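Local coordinates for protein ORF10 (Moritella marina, PDB 6RIW) that probably condenses acyl chains on carrier proteins, its ketosynthase-chain length factor didomain forming part of a larger polyunsaturated fatty acid synthase subunit, at residues Y65-Q77 with L89-L101. Sequence-based numbering, arbitrary orientation.
Sequences YISDFNFDASGYQ and LNQWGLYVTKQAL
In the ketosynthase half of the didomain, within its N-terminal thiolase-type region, the loop 65-77 runs along helix 88-104 through an aromatic cluster of Phe69, Trp92 and Tyr95. Phe69 links the other two by edge-to-face packing: the five-membered ring of Trp92 turns its edge, offset, toward the Phe69 face, planes 83° apart, while Phe69 in turn presents its own edge to the Tyr95 face, centroids 5.0 Å apart. On the far face of Tyr95 lies Gln99 CG. Beside the cluster, Ile66 lays CG1 over the six-membered ring of Trp92, 3.9 Å from its centroid. Phe71, its CG anti to N (chi1 177°), brings its ring against Gln91, whose CB sits over one ring face, 3.8 Å from the centroid; the amide, inclined 27° to the ring, runs on past CD2, and its NE2 is tied to Leu83 O. Trimming Phe71 to an alanine would probably open a gap beside the Gln91 chain and deprive Leu94 CB of its contact with CZ. Farther along, Lys98 bends at chi2 and chi4, passing CD over the Tyr76 face and bringing NZ into an off-centre cation-pi position, 4.3 Å from the centroid. Lys98 NZ donates to Ser74 O at 2.8 Å. Ser74 is itself held by an Asx turn, Asp72 OD1 accepting from both its N and its OG. A water hydrogen-bonded to Asp72 O and Tyr76 OH, the latter at 2.7 Å, joins the loop backbone to the phenol. Around the contact, strand 4-12 meets Phe69 and Trp92 through Leu12, Leu83 of helix 80-84 touches Tyr76 and Leu94, and helix 174-183 packs against Leu94 and Thr97.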
loop_
_atom_site.group_PDB
_atom_site.type_symbol
_atom_site.label_atom_id
_atom_site.label_comp_id
_atom_site.label_asym_id
_atom_site.label_seq_id
_atom_site.Cartn_x
_atom_site.Cartn_y
_atom_site.Cartn_z
ATOM N N TYR A 65 -11.525 -0.279 17.836
ATOM C CA TYR A 65 -12.207 0.524 16.829
ATOM C C TYR A 65 -12.241 1.987 17.230
ATOM O O TYR A 65 -12.109 2.339 18.408
ATOM C CB TYR A 65 -13.632 0.019 16.580
ATOM C CG TYR A 65 -13.602 -1.414 16.137
ATOM C CD1 TYR A 65 -13.094 -1.758 14.890
ATOM C CD2 TYR A 65 -14.044 -2.430 16.983
ATOM C CE1 TYR A 65 -13.046 -3.078 14.490
ATOM C CE2 TYR A 65 -14.005 -3.749 16.592
ATOM C CZ TYR A 65 -13.505 -4.070 15.345
ATOM O OH TYR A 65 -13.454 -5.394 14.957
ATOM N N ILE A 66 -12.390 2.832 16.212
ATOM C CA ILE A 66 -12.522 4.276 16.380
ATOM C C ILE A 66 -14.013 4.556 16.467
ATOM O O ILE A 66 -14.727 4.425 15.473
ATOM C CB ILE A 66 -11.894 5.056 15.217
ATOM C CG1 ILE A 66 -10.406 4.726 15.063
ATOM C CG2 ILE A 66 -12.102 6.573 15.397
ATOM C CD1 ILE A 66 -9.616 4.866 16.380
ATOM N N SER A 67 -14.485 4.946 17.647
ATOM C CA SER A 67 -15.901 5.206 17.866
ATOM C C SER A 67 -16.130 6.698 18.065
ATOM O O SER A 67 -15.316 7.378 18.701
ATOM C CB SER A 67 -16.413 4.441 19.085
ATOM O OG SER A 67 -16.234 3.046 18.889
ATOM N N ASP A 68 -17.229 7.201 17.493
ATOM C CA ASP A 68 -17.740 8.540 17.803
ATOM C C ASP A 68 -16.734 9.641 17.472
ATOM O O ASP A 68 -16.608 10.637 18.189
ATOM C CB ASP A 68 -18.174 8.615 19.268
ATOM C CG ASP A 68 -19.206 7.551 19.613
ATOM O OD1 ASP A 68 -20.190 7.414 18.844
ATOM O OD2 ASP A 68 -19.026 6.835 20.623
ATOM N N PHE A 69 -15.994 9.461 16.384
ATOM C CA PHE A 69 -15.118 10.504 15.859
ATOM C C PHE A 69 -15.885 11.272 14.788
ATOM O O PHE A 69 -16.397 10.672 13.843
ATOM C CB PHE A 69 -13.830 9.916 15.271
ATOM C CG PHE A 69 -12.938 10.948 14.631
ATOM C CD1 PHE A 69 -12.165 11.797 15.414
ATOM C CD2 PHE A 69 -12.894 11.090 13.247
ATOM C CE1 PHE A 69 -11.341 12.758 14.827
ATOM C CE2 PHE A 69 -12.080 12.043 12.646
ATOM C CZ PHE A 69 -11.298 12.887 13.445
ATOM N N ASN A 70 -15.955 12.594 14.925
ATOM C CA ASN A 70 -16.678 13.441 13.976
ATOM C C ASN A 70 -15.647 14.382 13.369
ATOM O O ASN A 70 -15.187 15.321 14.028
ATOM C CB ASN A 70 -17.819 14.207 14.656
ATOM C CG ASN A 70 -18.811 13.288 15.349
ATOM O OD1 ASN A 70 -18.950 13.310 16.575
ATOM N ND2 ASN A 70 -19.506 12.474 14.568
ATOM N N PHE A 71 -15.253 14.094 12.131
ATOM C CA PHE A 71 -14.197 14.845 11.472
ATOM C C PHE A 71 -14.657 16.265 11.167
ATOM O O PHE A 71 -15.743 16.468 10.619
ATOM C CB PHE A 71 -13.803 14.134 10.179
ATOM C CG PHE A 71 -12.774 14.859 9.366
ATOM C CD1 PHE A 71 -11.481 15.019 9.836
ATOM C CD2 PHE A 71 -13.095 15.338 8.096
ATOM C CE1 PHE A 71 -10.524 15.683 9.059
ATOM C CE2 PHE A 71 -12.143 15.992 7.321
ATOM C CZ PHE A 71 -10.867 16.163 7.800
ATOM N N ASP A 72 -13.815 17.237 11.509
ATOM C CA ASP A 72 -14.020 18.640 11.154
ATOM C C ASP A 72 -13.262 18.910 9.864
ATOM O O ASP A 72 -12.031 18.913 9.860
ATOM C CB ASP A 72 -13.537 19.539 12.291
ATOM C CG ASP A 72 -13.669 21.030 11.984
ATOM O OD1 ASP A 72 -14.026 21.428 10.852
ATOM O OD2 ASP A 72 -13.404 21.821 12.914
ATOM N N ALA A 73 -13.999 19.112 8.764
ATOM C CA ALA A 73 -13.412 19.272 7.433
ATOM C C ALA A 73 -12.952 20.695 7.139
ATOM O O ALA A 73 -12.427 20.950 6.044
ATOM C CB ALA A 73 -14.419 18.819 6.361
ATOM N N SER A 74 -13.117 21.626 8.077
ATOM C CA SER A 74 -12.766 23.016 7.832
ATOM C C SER A 74 -11.287 23.261 8.128
ATOM O O SER A 74 -10.634 22.493 8.835
ATOM C CB SER A 74 -13.644 23.942 8.681
ATOM O OG SER A 74 -13.268 23.888 10.056
ATOM N N GLY A 75 -10.752 24.336 7.551
ATOM C CA GLY A 75 -9.414 24.788 7.898
ATOM C C GLY A 75 -8.265 24.168 7.132
ATOM O O GLY A 75 -7.109 24.388 7.508
ATOM N N TYR A 76 -8.533 23.388 6.089
ATOM C CA TYR A 76 -7.488 22.837 5.234
ATOM C C TYR A 76 -7.352 23.670 3.959
ATOM O O TYR A 76 -8.137 24.585 3.692
ATOM C CB TYR A 76 -7.797 21.373 4.873
ATOM C CG TYR A 76 -7.817 20.453 6.060
ATOM C CD1 TYR A 76 -6.660 19.820 6.478
ATOM C CD2 TYR A 76 -8.977 20.249 6.786
ATOM C CE1 TYR A 76 -6.662 18.994 7.577
ATOM C CE2 TYR A 76 -8.991 19.420 7.885
ATOM C CZ TYR A 76 -7.832 18.796 8.270
ATOM O OH TYR A 76 -7.840 17.982 9.364
ATOM N N GLN A 77 -6.357 23.322 3.143
ATOM C CA GLN A 77 -6.181 24.029 1.879
ATOM C C GLN A 77 -7.065 23.458 0.768
ATOM O O GLN A 77 -7.057 23.975 -0.357
ATOM C CB GLN A 77 -4.699 24.034 1.488
ATOM C CG GLN A 77 -3.856 24.757 2.565
ATOM C CD GLN A 77 -2.492 25.202 2.092
ATOM O OE1 GLN A 77 -2.169 25.160 0.903
ATOM N NE2 GLN A 77 -1.672 25.637 3.037
ATOM N N LEU A 89 -10.376 6.648 6.036
ATOM C CA LEU A 89 -8.946 6.567 5.730
ATOM C C LEU A 89 -8.357 7.956 5.533
ATOM O O LEU A 89 -7.340 8.312 6.141
ATOM C CB LEU A 89 -8.722 5.724 4.483
ATOM C CG LEU A 89 -7.311 5.135 4.354
ATOM C CD1 LEU A 89 -7.350 3.940 3.403
ATOM C CD2 LEU A 89 -6.358 6.172 3.864
ATOM N N ASN A 90 -8.977 8.747 4.660
ATOM C CA ASN A 90 -8.454 10.078 4.375
ATOM C C ASN A 90 -8.665 11.013 5.550
ATOM O O ASN A 90 -7.769 11.800 5.898
ATOM C CB ASN A 90 -9.135 10.648 3.132
ATOM C CG ASN A 90 -9.066 9.703 1.939
ATOM O OD1 ASN A 90 -8.209 9.844 1.080
ATOM N ND2 ASN A 90 -9.969 8.737 1.892
ATOM N N GLN A 91 -9.851 10.963 6.159
ATOM C CA GLN A 91 -10.175 11.934 7.203
ATOM C C GLN A 91 -9.320 11.716 8.443
ATOM O O GLN A 91 -8.876 12.684 9.078
ATOM C CB GLN A 91 -11.654 11.843 7.551
ATOM C CG GLN A 91 -12.540 12.250 6.358
ATOM C CD GLN A 91 -13.997 12.344 6.719
ATOM O OE1 GLN A 91 -14.433 11.793 7.726
ATOM N NE2 GLN A 91 -14.770 13.053 5.890
ATOM N N TRP A 92 -9.094 10.455 8.816
ATOM C CA TRP A 92 -8.259 10.200 9.984
ATOM C C TRP A 92 -6.827 10.666 9.743
ATOM O O TRP A 92 -6.189 11.204 10.650
ATOM C CB TRP A 92 -8.276 8.718 10.342
ATOM C CG TRP A 92 -9.602 8.202 10.789
ATOM C CD1 TRP A 92 -10.735 8.926 11.063
ATOM C CD2 TRP A 92 -9.941 6.832 11.002
ATOM N NE1 TRP A 92 -11.752 8.088 11.433
ATOM C CE2 TRP A 92 -11.289 6.795 11.415
ATOM C CE3 TRP A 92 -9.232 5.631 10.887
ATOM C CZ2 TRP A 92 -11.957 5.595 11.688
ATOM C CZ3 TRP A 92 -9.889 4.436 11.173
ATOM C CH2 TRP A 92 -11.238 4.432 11.577
ATOM N N GLY A 93 -6.298 10.446 8.533
ATOM C CA GLY A 93 -4.954 10.922 8.218
ATOM C C GLY A 93 -4.847 12.438 8.210
ATOM O O GLY A 93 -3.858 13.004 8.688
ATOM N N LEU A 94 -5.864 13.116 7.674
ATOM C CA LEU A 94 -5.889 14.577 7.729
ATOM C C LEU A 94 -5.965 15.076 9.172
ATOM O O LEU A 94 -5.283 16.043 9.550
ATOM C CB LEU A 94 -7.082 15.094 6.927
ATOM C CG LEU A 94 -6.904 14.914 5.420
ATOM C CD1 LEU A 94 -8.232 15.125 4.717
ATOM C CD2 LEU A 94 -5.838 15.877 4.910
ATOM N N TYR A 95 -6.794 14.432 9.987
ATOM C CA TYR A 95 -6.908 14.827 11.390
ATOM C C TYR A 95 -5.553 14.784 12.102
ATOM O O TYR A 95 -5.138 15.773 12.722
ATOM C CB TYR A 95 -7.916 13.926 12.101
ATOM C CG TYR A 95 -7.931 14.163 13.610
ATOM C CD1 TYR A 95 -8.530 15.309 14.132
ATOM C CD2 TYR A 95 -7.345 13.262 14.495
ATOM C CE1 TYR A 95 -8.551 15.550 15.496
ATOM C CE2 TYR A 95 -7.352 13.504 15.894
ATOM C CZ TYR A 95 -7.971 14.652 16.371
ATOM O OH TYR A 95 -8.005 14.936 17.718
ATOM N N VAL A 96 -4.850 13.647 12.044
ATOM C CA VAL A 96 -3.581 13.563 12.773
ATOM C C VAL A 96 -2.512 14.450 12.137
ATOM O O VAL A 96 -1.593 14.901 12.830
ATOM C CB VAL A 96 -3.081 12.110 12.920
ATOM C CG1 VAL A 96 -4.074 11.304 13.786
ATOM C CG2 VAL A 96 -2.828 11.448 11.536
ATOM N N THR A 97 -2.613 14.743 10.837
ATOM C CA THR A 97 -1.681 15.693 10.233
ATOM C C THR A 97 -1.862 17.093 10.818
ATOM O O THR A 97 -0.888 17.725 11.254
ATOM C CB THR A 97 -1.860 15.715 8.717
ATOM O OG1 THR A 97 -1.423 14.461 8.185
ATOM C CG2 THR A 97 -0.979 16.801 8.100
ATOM N N LYS A 98 -3.098 17.589 10.831
ATOM C CA LYS A 98 -3.387 18.916 11.378
ATOM C C LYS A 98 -2.983 18.995 12.842
ATOM O O LYS A 98 -2.361 19.976 13.277
ATOM C CB LYS A 98 -4.878 19.234 11.225
ATOM C CG LYS A 98 -5.273 20.693 11.483
ATOM C CD LYS A 98 -6.418 21.073 10.549
ATOM C CE LYS A 98 -7.324 22.146 11.108
ATOM N NZ LYS A 98 -8.753 21.764 10.813
ATOM N N GLN A 99 -3.341 17.973 13.618
ATOM C CA GLN A 99 -3.044 17.997 15.047
ATOM C C GLN A 99 -1.543 17.956 15.296
ATOM O O GLN A 99 -1.036 18.667 16.174
ATOM C CB GLN A 99 -3.736 16.826 15.753
ATOM C CG GLN A 99 -5.283 16.922 15.777
ATOM C CD GLN A 99 -5.781 18.145 16.532
ATOM O OE1 GLN A 99 -5.374 18.397 17.662
ATOM N NE2 GLN A 99 -6.650 18.916 15.899
ATOM N N ALA A 100 -0.818 17.129 14.540
ATOM C CA ALA A 100 0.620 17.022 14.756
ATOM C C ALA A 100 1.333 18.301 14.353
ATOM O O ALA A 100 2.234 18.756 15.062
ATOM C CB ALA A 100 1.199 15.823 13.996
ATOM N N LEU A 101 0.962 18.894 13.211
ATOM C CA LEU A 101 1.595 20.145 12.805
ATOM C C LEU A 101 1.239 21.275 13.765
ATOM O O LEU A 101 2.093 22.105 14.106
ATOM C CB LEU A 101 1.185 20.495 11.377
ATOM C CG LEU A 101 1.985 19.670 10.366
ATOM C CD1 LEU A 101 1.445 19.925 8.984
ATOM C CD2 LEU A 101 3.463 20.022 10.452
HETATM O O HOH W 1 -9.746 18.565 11.181
#